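Local atomic coordinates of ripening-associated protein (Musa acuminata, PDB entry 4PIT), a protein that binds mannose-containing sugars as a jacalin-related lectin, with two sugar pockets in the chain described. Residues 23-28 with 67-72; 30-35 with 52-57; 92-97 with 122-127. The protein carries 1 engineered substitution. One frame throughout, in Å; residues are numbered along the deposited sequence.

Contacts 1 and 2 belong to one sheet of the jacalin-type beta-prism and its edge loop, while contact 3 joins the other two sheets across the interior. The first two share strand 25-33 and lie at different ends of it, with centres about 18 Å apart; contact 2 itself contains two pocket residues, Gly-34 and Asp-35. Contact 3 sits near the centre of the chain, its centre about 12 Å from that of each of the others. It joins contact 2 by packing, Ile-31 CD1 to Phe-94 CE1 at 3.7 Å. Polar links join it to contact 1: Glu-71 OE2 to Thr-96 OG1 at 2.6 Å and Tyr-72 N to Asn-97 OD1 at 2.9 Å, both probable hydrogen bonds.

Contact 1 of 3, residues 23-28 with 67-72; sequences AYRIIS and LQEGEY
Ile-27 and Leu-67 meet backbone to backbone at one end of a four-stranded sheet of the beta-prism, where the chain leaves strand 61-66 alongside strand 25-33. Leu-67 N donates to Ile-27 O at 3.0 Å, and a water adds a second bond to the same carbonyl oxygen while also donating to Leu-67 O. Strand 25-33 carries a classic bulge here, Ile-27 and Ser-28 sharing Thr-43 as their partner on strand 37-46.

The Leu-67 side chain heads for strand 25-33 and lies along the backbone carbonyls of Ile-26 and Ile-27. Its CD1 comes within 3.5 Å of Ile-26 O. The apolar contact is that of Leu-67 CD1 with Ile-26 CG2, at 4.2 Å.

Charge links the exposed ends. Arg-25 has CG anti to the backbone N (chi1 -180°) and its chain extended from there to NE, so that NH2 reaches Glu-69, whose chain bends at chi2 to meet it. The salt bridge is long, Arg-25 NH2 to Glu-69 OE1 3.5 Å; the carboxylate stands at the guanidinium edge, its plane nearly perpendicular (87°).

The loop is shaped by a type II turn from Gln-68 to Glu-71, with Gly-70 at positive phi. Glu-71 N bonds back to Gln-68 O, and the Glu-71 carboxylate returns the grip: Gln-68 N points almost straight at the anti lone pair of Glu-71 OE1, 2.8 Å away.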
loop_
_atom_site.group_PDB
_atom_site.type_symbol
_atom_site.label_atom_id
_atom_site.label_comp_id
_atom_site.label_asym_id
_atom_site.label_seq_id
_atom_site.Cartn_x
_atom_site.Cartn_y
_atom_site.Cartn_z
ATOM N N ALA B 23 -8.083 -8.385 15.368
ATOM C CA ALA B 23 -8.631 -9.620 15.913
ATOM C C ALA B 23 -10.028 -10.005 15.457
ATOM O O ALA B 23 -10.446 -11.146 15.722
ATOM C CB ALA B 23 -8.627 -9.533 17.427
ATOM N N TYR B 24 -10.768 -9.089 14.823
ATOM C CA TYR B 24 -12.182 -9.333 14.541
ATOM C C TYR B 24 -12.435 -9.812 13.143
ATOM O O TYR B 24 -11.577 -9.639 12.262
ATOM C CB TYR B 24 -12.941 -8.014 14.747
ATOM C CG TYR B 24 -12.681 -7.330 16.072
ATOM C CD1 TYR B 24 -12.707 -8.046 17.269
ATOM C CD2 TYR B 24 -12.486 -5.961 16.139
ATOM C CE1 TYR B 24 -12.459 -7.417 18.491
ATOM C CE2 TYR B 24 -12.286 -5.317 17.360
ATOM C CZ TYR B 24 -12.258 -6.050 18.529
ATOM O OH TYR B 24 -12.015 -5.395 19.717
ATOM N N ARG B 25 -13.621 -10.424 12.938
ATOM C CA ARG B 25 -14.002 -10.863 11.604
ATOM C C ARG B 25 -14.887 -9.783 10.977
ATOM O O ARG B 25 -16.038 -9.612 11.384
ATOM C CB ARG B 25 -14.736 -12.197 11.637
ATOM C CG ARG B 25 -15.104 -12.622 10.221
ATOM C CD ARG B 25 -15.932 -13.876 10.208
ATOM N NE ARG B 25 -16.260 -14.251 8.838
ATOM C CZ ARG B 25 -16.858 -15.391 8.506
ATOM N NH1 ARG B 25 -17.204 -16.266 9.447
ATOM N NH2 ARG B 25 -17.123 -15.663 7.236
ATOM N N ILE B 26 -14.369 -9.084 9.974
ATOM C CA ILE B 26 -15.163 -8.055 9.289
ATOM C C ILE B 26 -16.266 -8.749 8.526
ATOM O O ILE B 26 -15.959 -9.662 7.730
ATOM C CB ILE B 26 -14.300 -7.207 8.336
ATOM C CG1 ILE B 26 -13.238 -6.400 9.086
ATOM C CG2 ILE B 26 -15.157 -6.284 7.464
ATOM C CD1 ILE B 26 -12.032 -6.071 8.124
ATOM N N ILE B 27 -17.529 -8.304 8.711
ATOM C CA ILE B 27 -18.618 -8.898 7.916
ATOM C C ILE B 27 -19.200 -7.879 6.933
ATOM O O ILE B 27 -19.711 -8.294 5.896
ATOM C CB ILE B 27 -19.685 -9.576 8.777
ATOM C CG1 ILE B 27 -20.400 -8.614 9.709
ATOM C CG2 ILE B 27 -19.069 -10.781 9.543
ATOM C CD1 ILE B 27 -21.784 -9.224 10.296
ATOM N N SER B 28 -19.128 -6.561 7.225
ATOM C CA SER B 28 -19.589 -5.569 6.266
ATOM C C SER B 28 -18.952 -4.224 6.562
ATOM O O SER B 28 -18.492 -3.956 7.686
ATOM C CB SER B 28 -21.106 -5.451 6.218
ATOM O OG SER B 28 -21.630 -4.970 7.438
ATOM N N LEU B 67 -19.934 -8.781 2.967
ATOM C CA LEU B 67 -19.151 -9.941 2.541
ATOM C C LEU B 67 -19.945 -11.240 2.572
ATOM O O LEU B 67 -20.505 -11.608 3.604
ATOM C CB LEU B 67 -17.876 -10.081 3.383
ATOM C CG LEU B 67 -16.951 -8.855 3.344
ATOM C CD1 LEU B 67 -15.775 -9.044 4.334
ATOM C CD2 LEU B 67 -16.437 -8.602 1.923
ATOM N N GLN B 68 -19.939 -11.947 1.441
ATOM C CA GLN B 68 -20.585 -13.263 1.349
ATOM C C GLN B 68 -19.660 -14.325 1.985
ATOM O O GLN B 68 -18.489 -14.042 2.289
ATOM C CB GLN B 68 -20.891 -13.591 -0.119
ATOM C CG GLN B 68 -21.820 -12.563 -0.768
ATOM C CD GLN B 68 -21.654 -12.480 -2.265
ATOM O OE1 GLN B 68 -21.063 -11.529 -2.802
ATOM N NE2 GLN B 68 -22.193 -13.460 -2.971
ATOM N N GLU B 69 -20.169 -15.555 2.198
ATOM C CA GLU B 69 -19.296 -16.608 2.731
ATOM C C GLU B 69 -18.193 -16.838 1.702
ATOM O O GLU B 69 -18.466 -16.849 0.498
ATOM C CB GLU B 69 -20.086 -17.908 3.037
ATOM C CG GLU B 69 -19.311 -18.944 3.845
ATOM C CD GLU B 69 -18.822 -18.543 5.228
ATOM O OE1 GLU B 69 -19.565 -17.839 5.950
ATOM O OE2 GLU B 69 -17.702 -18.963 5.599
ATOM N N GLY B 70 -16.957 -16.881 2.179
ATOM C CA GLY B 70 -15.785 -17.062 1.328
ATOM C C GLY B 70 -15.329 -15.813 0.588
ATOM O O GLY B 70 -14.482 -15.899 -0.303
ATOM N N GLU B 71 -15.902 -14.646 0.935
ATOM C CA GLU B 71 -15.523 -13.387 0.302
ATOM C C GLU B 71 -14.701 -12.582 1.283
ATOM O O GLU B 71 -15.071 -12.476 2.455
ATOM C CB GLU B 71 -16.765 -12.608 -0.122
ATOM C CG GLU B 71 -16.472 -11.399 -1.005
ATOM C CD GLU B 71 -17.686 -10.599 -1.441
ATOM O OE1 GLU B 71 -18.790 -10.834 -0.893
ATOM O OE2 GLU B 71 -17.528 -9.722 -2.319
ATOM N N TYR B 72 -13.597 -12.021 0.797
ATOM C CA TYR B 72 -12.721 -11.227 1.657
ATOM C C TYR B 72 -12.192 -10.032 0.921
ATOM O O TYR B 72 -12.156 -10.022 -0.312
ATOM C CB TYR B 72 -11.556 -12.073 2.199
ATOM C CG TYR B 72 -10.987 -13.035 1.189
ATOM C CD1 TYR B 72 -9.987 -12.643 0.311
ATOM C CD2 TYR B 72 -11.438 -14.351 1.121
ATOM C CE1 TYR B 72 -9.493 -13.515 -0.660
ATOM C CE2 TYR B 72 -10.948 -15.234 0.160
ATOM C CZ TYR B 72 -9.961 -14.817 -0.717
ATOM O OH TYR B 72 -9.453 -15.688 -1.656
HETATM O O HOH W 1 -21.324 -10.505 5.836
#

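Contact 2 of 3, residues 30-35 with 52-57; sequences KIFSGD and TRHYGG. With MAN (alpha-D-mannopyranose), chain G; MAN (alpha-D-mannopyranose), chain C.
His-54, on the outermost strand 49-56, turns the edge of its imidazole toward the face of Phe-32 on strand 25-33, across strand 37-46 of the same beta-prism sheet. CG anti to the backbone N (chi1 -179°) brings the ring toward strand 25-33, with its CE1 4.2 Å from Phe-32 CE1. The pair is offset edge-to-face, planes at 74° and centroids 5.7 Å apart. Both imidazole nitrogens are engaged: ND1 by Asp-41 OD1 on the strand between, NE2 by the chain ahead. Tyr-55 follows and stacks on Phe-18. Past Gly-56 the chain curls back, and Gly-57 O accepts from His-54 NE2 at 2.8 Å; it lies in the ring plane, though the donor sits 48° above the carbonyl plane.

Beyond Phe-32 the strand ends, and the loop at Gly-34 and Asp-35 lines a sugar pocket. Asp-35 N points straight at O5 of the chain G mannose (3.0 Å), and Asp-35 OD2 takes a bond from O1 of the chain C mannose at 2.8 Å while also meeting Tyr-83 OH. Bonds at both nitrogens, one to the Asp-41 carboxylate, fix the ring's rotation and are consistent with an imidazole that is probably protonated, its edge turned to the phenyl face.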
loop_
_atom_site.group_PDB
_atom_site.type_symbol
_atom_site.label_atom_id
_atom_site.label_comp_id
_atom_site.label_asym_id
_atom_site.label_seq_id
_atom_site.Cartn_x
_atom_site.Cartn_y
_atom_site.Cartn_z
ATOM N N LYS B 30 -19.787 -0.093 5.594
ATOM C CA LYS B 30 -20.746 0.848 5.032
ATOM C C LYS B 30 -20.015 2.144 4.879
ATOM O O LYS B 30 -19.575 2.716 5.886
ATOM C CB LYS B 30 -21.965 0.980 5.968
ATOM C CG LYS B 30 -23.099 1.813 5.407
ATOM C CD LYS B 30 -24.288 1.843 6.380
ATOM C CE LYS B 30 -25.102 0.569 6.421
ATOM N NZ LYS B 30 -26.151 0.656 7.486
ATOM N N ILE B 31 -19.820 2.585 3.630
ATOM C CA ILE B 31 -19.097 3.823 3.362
ATOM C C ILE B 31 -20.113 4.938 3.148
ATOM O O ILE B 31 -20.963 4.815 2.265
ATOM C CB ILE B 31 -18.182 3.649 2.120
ATOM C CG1 ILE B 31 -17.105 2.533 2.372
ATOM C CG2 ILE B 31 -17.512 5.004 1.727
ATOM C CD1 ILE B 31 -16.349 2.000 1.078
ATOM N N PHE B 32 -19.999 6.050 3.913
ATOM C CA PHE B 32 -20.897 7.214 3.776
ATOM C C PHE B 32 -20.179 8.245 2.985
ATOM O O PHE B 32 -19.052 8.619 3.343
ATOM C CB PHE B 32 -21.298 7.789 5.132
ATOM C CG PHE B 32 -22.108 6.822 5.961
ATOM C CD1 PHE B 32 -21.475 5.857 6.739
ATOM C CD2 PHE B 32 -23.493 6.940 6.029
ATOM C CE1 PHE B 32 -22.225 5.001 7.563
ATOM C CE2 PHE B 32 -24.246 6.090 6.858
ATOM C CZ PHE B 32 -23.602 5.106 7.589
ATOM N N SER B 33 -20.771 8.683 1.881
ATOM C CA SER B 33 -20.070 9.646 1.054
ATOM C C SER B 33 -20.999 10.612 0.376
ATOM O O SER B 33 -22.177 10.307 0.136
ATOM C CB SER B 33 -19.253 8.926 -0.023
ATOM O OG SER B 33 -20.074 8.220 -0.944
ATOM N N GLY B 34 -20.424 11.718 -0.045
ATOM C CA GLY B 34 -21.139 12.717 -0.847
ATOM C C GLY B 34 -20.100 13.312 -1.767
ATOM O O GLY B 34 -19.548 12.605 -2.619
ATOM N N ASP B 35 -19.734 14.585 -1.520
ATOM C CA ASP B 35 -18.601 15.183 -2.238
ATOM C C ASP B 35 -17.327 14.397 -1.873
ATOM O O ASP B 35 -16.448 14.181 -2.713
ATOM C CB ASP B 35 -18.409 16.629 -1.809
ATOM C CG ASP B 35 -19.401 17.654 -2.318
ATOM O OD1 ASP B 35 -20.254 17.291 -3.149
ATOM O OD2 ASP B 35 -19.334 18.800 -1.857
ATOM N N THR B 52 -20.928 -2.872 15.640
ATOM C CA THR B 52 -20.662 -1.882 14.582
ATOM C C THR B 52 -19.966 -0.700 15.190
ATOM O O THR B 52 -20.412 -0.193 16.224
ATOM C CB THR B 52 -21.974 -1.438 13.883
ATOM O OG1 THR B 52 -22.586 -2.577 13.249
ATOM C CG2 THR B 52 -21.751 -0.323 12.836
ATOM N N ARG B 53 -18.848 -0.273 14.573
ATOM C CA ARG B 53 -18.171 0.946 15.000
ATOM C C ARG B 53 -18.273 1.941 13.886
ATOM O O ARG B 53 -18.023 1.571 12.727
ATOM C CB ARG B 53 -16.698 0.674 15.361
ATOM C CG ARG B 53 -16.606 -0.218 16.596
ATOM C CD ARG B 53 -15.197 -0.491 17.031
ATOM N NE ARG B 53 -15.194 -1.476 18.117
ATOM C CZ ARG B 53 -14.100 -1.905 18.733
ATOM N NH1 ARG B 53 -14.189 -2.829 19.689
ATOM N NH2 ARG B 53 -12.905 -1.451 18.370
ATOM N N HIS B 54 -18.562 3.215 14.225
ATOM C CA HIS B 54 -18.649 4.307 13.271
ATOM C C HIS B 54 -17.441 5.213 13.414
ATOM O O HIS B 54 -17.112 5.631 14.531
ATOM C CB HIS B 54 -19.934 5.164 13.490
ATOM C CG HIS B 54 -20.033 6.286 12.492
ATOM N ND1 HIS B 54 -20.481 6.050 11.198
ATOM C CD2 HIS B 54 -19.678 7.593 12.604
ATOM C CE1 HIS B 54 -20.395 7.221 10.565
ATOM N NE2 HIS B 54 -19.958 8.186 11.380
ATOM N N TYR B 55 -16.814 5.561 12.288
ATOM C CA TYR B 55 -15.679 6.475 12.256
ATOM C C TYR B 55 -15.964 7.601 11.293
ATOM O O TYR B 55 -16.547 7.360 10.236
ATOM C CB TYR B 55 -14.402 5.750 11.841
ATOM C CG TYR B 55 -14.127 4.510 12.666
ATOM C CD1 TYR B 55 -13.838 4.601 14.027
ATOM C CD2 TYR B 55 -14.171 3.246 12.088
ATOM C CE1 TYR B 55 -13.546 3.450 14.778
ATOM C CE2 TYR B 55 -13.874 2.102 12.822
ATOM C CZ TYR B 55 -13.579 2.205 14.161
ATOM O OH TYR B 55 -13.259 1.030 14.826
ATOM N N GLY B 56 -15.540 8.807 11.633
ATOM C CA GLY B 56 -15.849 9.955 10.789
ATOM C C GLY B 56 -17.163 10.600 11.212
ATOM O O GLY B 56 -17.674 10.308 12.294
ATOM N N GLY B 57 -17.678 11.462 10.359
ATOM C CA GLY B 57 -18.862 12.290 10.611
ATOM C C GLY B 57 -20.193 11.671 10.268
ATOM O O GLY B 57 -20.281 10.489 9.900
HETATM C C1 MAN G . -22.538 16.707 0.135
HETATM C C2 MAN G . -23.618 15.903 0.850
HETATM C C3 MAN G . -23.333 15.818 2.351
HETATM C C4 MAN G . -21.911 15.334 2.632
HETATM C C5 MAN G . -20.891 16.185 1.875
HETATM C C6 MAN G . -19.471 15.658 1.989
HETATM O O2 MAN G . -23.679 14.614 0.261
HETATM O O3 MAN G . -24.262 14.960 3.001
HETATM O O4 MAN G . -21.676 15.449 4.026
HETATM O O5 MAN G . -21.225 16.207 0.475
HETATM O O6 MAN G . -19.344 14.332 1.461
HETATM C C1 MAN C . -21.331 20.009 0.511
HETATM C C2 MAN C . -22.098 19.029 -0.383
HETATM C C3 MAN C . -23.131 19.765 -1.236
HETATM C C4 MAN C . -24.031 20.638 -0.368
HETATM C C5 MAN C . -23.155 21.577 0.458
HETATM C C6 MAN C . -23.919 22.491 1.386
HETATM O O1 MAN C . -20.466 20.787 -0.267
HETATM O O2 MAN C . -22.730 18.078 0.464
HETATM O O3 MAN C . -23.906 18.848 -2.001
HETATM O O4 MAN C . -24.937 21.378 -1.182
HETATM O O5 MAN C . -22.248 20.809 1.267
HETATM O O6 MAN C . -23.115 23.600 1.763
#

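Contact 3 of 3, residues 92-97 with 122-127; sequences LGFSTN and SGFFGR
Phe-94 and Phe-124 take nearly the same first torsion, chi1 -70° and -69°, with CG in each case anti to the carbonyl carbon and beside the backbone N. Because the two strands belong to different sheets of the beta-prism and face each other across its interior, this sends the rings out from opposite sides to meet midway. The backbones stay well apart, with the CA atoms of Phe-94 and Phe-124 12.7 Å from each other, and the phenyl groups bridge the distance.

The touching is done by the far ends of the rings. Phe-124 CE1 lies 3.6 Å from Phe-94 CE2 and just as near to Phe-94 CZ, so it sits against one C-C bond of its partner. Phe-124 CZ is slightly farther, 3.8 Å from Phe-94 CE2. Seen from Phe-124 the approach is at its edge, with Phe-94 CE2 close to the plane of the ring; the planes stand almost perpendicular at 87° and the centroids are 5.8 Å apart. Both residues are buried, and the interaction is purely one of hydrocarbon surfaces in close van der Waals contact.

Alternation along strand 118-128 turns the next residue outward: Phe-125 meets Lys-6 in a cation-pi pair and packs on Ala-117 of the second subunit. Farther on, Arg-127 bonds to the carbonyls of Gly-14 and Gly-15, two residues of a sugar pocket. Inside, Leu-73 and Met-76 of strand 73-83 flank Phe-94, Ile-135 and Val-137 of strand 134-140 flank Phe-124, and strand 25-33 of the third sheet adds Ile-26 and Val-29 against Phe-124, so that all three sheets converge on this all-beta core.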
loop_
_atom_site.group_PDB
_atom_site.type_symbol
_atom_site.label_atom_id
_atom_site.label_comp_id
_atom_site.label_asym_id
_atom_site.label_seq_id
_atom_site.Cartn_x
_atom_site.Cartn_y
_atom_site.Cartn_z
ATOM N N LEU B 92 -13.096 6.567 -1.997
ATOM C CA LEU B 92 -12.636 5.318 -1.379
ATOM C C LEU B 92 -13.381 4.141 -1.978
ATOM O O LEU B 92 -14.608 4.117 -2.024
ATOM C CB LEU B 92 -12.848 5.370 0.143
ATOM C CG LEU B 92 -12.445 4.110 0.951
ATOM C CD1 LEU B 92 -10.935 3.911 0.912
ATOM C CD2 LEU B 92 -12.865 4.258 2.400
ATOM N N GLY B 93 -12.621 3.140 -2.361
ATOM C CA GLY B 93 -13.214 1.908 -2.848
ATOM C C GLY B 93 -12.458 0.697 -2.360
ATOM O O GLY B 93 -11.370 0.815 -1.781
ATOM N N PHE B 94 -13.050 -0.488 -2.608
ATOM C CA PHE B 94 -12.442 -1.759 -2.207
ATOM C C PHE B 94 -12.673 -2.807 -3.249
ATOM O O PHE B 94 -13.693 -2.764 -3.952
ATOM C CB PHE B 94 -13.086 -2.279 -0.902
ATOM C CG PHE B 94 -12.740 -1.484 0.330
ATOM C CD1 PHE B 94 -13.515 -0.394 0.715
ATOM C CD2 PHE B 94 -11.634 -1.820 1.103
ATOM C CE1 PHE B 94 -13.190 0.346 1.865
ATOM C CE2 PHE B 94 -11.306 -1.071 2.254
ATOM C CZ PHE B 94 -12.091 0.005 2.622
ATOM N N SER B 95 -11.787 -3.798 -3.280
ATOM C CA SER B 95 -11.918 -4.997 -4.094
ATOM C C SER B 95 -12.040 -6.194 -3.189
ATOM O O SER B 95 -11.369 -6.263 -2.169
ATOM C CB SER B 95 -10.679 -5.201 -4.979
ATOM O OG SER B 95 -10.372 -4.046 -5.737
ATOM N N THR B 96 -12.891 -7.141 -3.555
ATOM C CA THR B 96 -12.922 -8.430 -2.885
ATOM C C THR B 96 -12.457 -9.445 -3.915
ATOM O O THR B 96 -12.233 -9.107 -5.075
ATOM C CB THR B 96 -14.281 -8.794 -2.289
ATOM O OG1 THR B 96 -15.172 -9.140 -3.361
ATOM C CG2 THR B 96 -14.867 -7.718 -1.377
ATOM N N ASN B 97 -12.344 -10.705 -3.501
ATOM C CA ASN B 97 -11.988 -11.760 -4.438
ATOM C C ASN B 97 -13.164 -12.029 -5.399
ATOM O O ASN B 97 -12.992 -12.775 -6.361
ATOM C CB ASN B 97 -11.600 -13.021 -3.666
ATOM C CG ASN B 97 -12.681 -13.523 -2.733
ATOM O OD1 ASN B 97 -13.299 -12.763 -1.986
ATOM N ND2 ASN B 97 -12.926 -14.832 -2.732
ATOM N N SER B 122 -7.551 -7.455 7.262
ATOM C CA SER B 122 -8.129 -8.065 8.455
ATOM C C SER B 122 -8.600 -7.065 9.516
ATOM O O SER B 122 -9.082 -7.493 10.574
ATOM C CB SER B 122 -7.106 -9.001 9.088
ATOM O OG SER B 122 -5.926 -8.285 9.410
ATOM N N GLY B 123 -8.467 -5.762 9.269
ATOM C CA GLY B 123 -8.894 -4.756 10.221
ATOM C C GLY B 123 -8.570 -3.387 9.655
ATOM O O GLY B 123 -7.883 -3.260 8.633
ATOM N N PHE B 124 -9.027 -2.359 10.363
ATOM C CA PHE B 124 -8.870 -0.981 9.944
ATOM C C PHE B 124 -8.343 -0.096 11.031
ATOM O O PHE B 124 -8.572 -0.317 12.211
ATOM C CB PHE B 124 -10.242 -0.396 9.520
ATOM C CG PHE B 124 -10.785 -0.996 8.252
ATOM C CD1 PHE B 124 -10.328 -0.564 7.014
ATOM C CD2 PHE B 124 -11.785 -1.960 8.295
ATOM C CE1 PHE B 124 -10.839 -1.101 5.833
ATOM C CE2 PHE B 124 -12.305 -2.490 7.108
ATOM C CZ PHE B 124 -11.835 -2.044 5.886
ATOM N N PHE B 125 -7.685 0.969 10.611
ATOM C CA PHE B 125 -7.273 2.060 11.497
ATOM C C PHE B 125 -7.333 3.330 10.642
ATOM O O PHE B 125 -7.529 3.247 9.425
ATOM C CB PHE B 125 -5.889 1.821 12.153
ATOM C CG PHE B 125 -4.709 1.820 11.217
ATOM C CD1 PHE B 125 -4.405 0.694 10.454
ATOM C CD2 PHE B 125 -3.932 2.969 11.049
ATOM C CE1 PHE B 125 -3.302 0.694 9.576
ATOM C CE2 PHE B 125 -2.827 2.965 10.172
ATOM C CZ PHE B 125 -2.530 1.827 9.434
ATOM N N GLY B 126 -7.213 4.490 11.267
ATOM C CA GLY B 126 -7.203 5.740 10.502
ATOM C C GLY B 126 -7.523 6.916 11.380
ATOM O O GLY B 126 -7.135 6.934 12.558
ATOM N N ARG B 127 -8.151 7.946 10.793
ATOM C CA ARG B 127 -8.494 9.154 11.544
ATOM C C ARG B 127 -9.836 9.646 11.031
ATOM O O ARG B 127 -10.131 9.525 9.837
ATOM C CB ARG B 127 -7.414 10.261 11.363
ATOM C CG ARG B 127 -5.994 9.836 11.805
ATOM C CD ARG B 127 -4.992 11.004 11.681
ATOM N NE ARG B 127 -5.298 11.998 12.695
ATOM C CZ ARG B 127 -4.833 11.979 13.933
ATOM N NH1 ARG B 127 -5.209 12.907 14.797
ATOM N NH2 ARG B 127 -4.011 11.007 14.332
#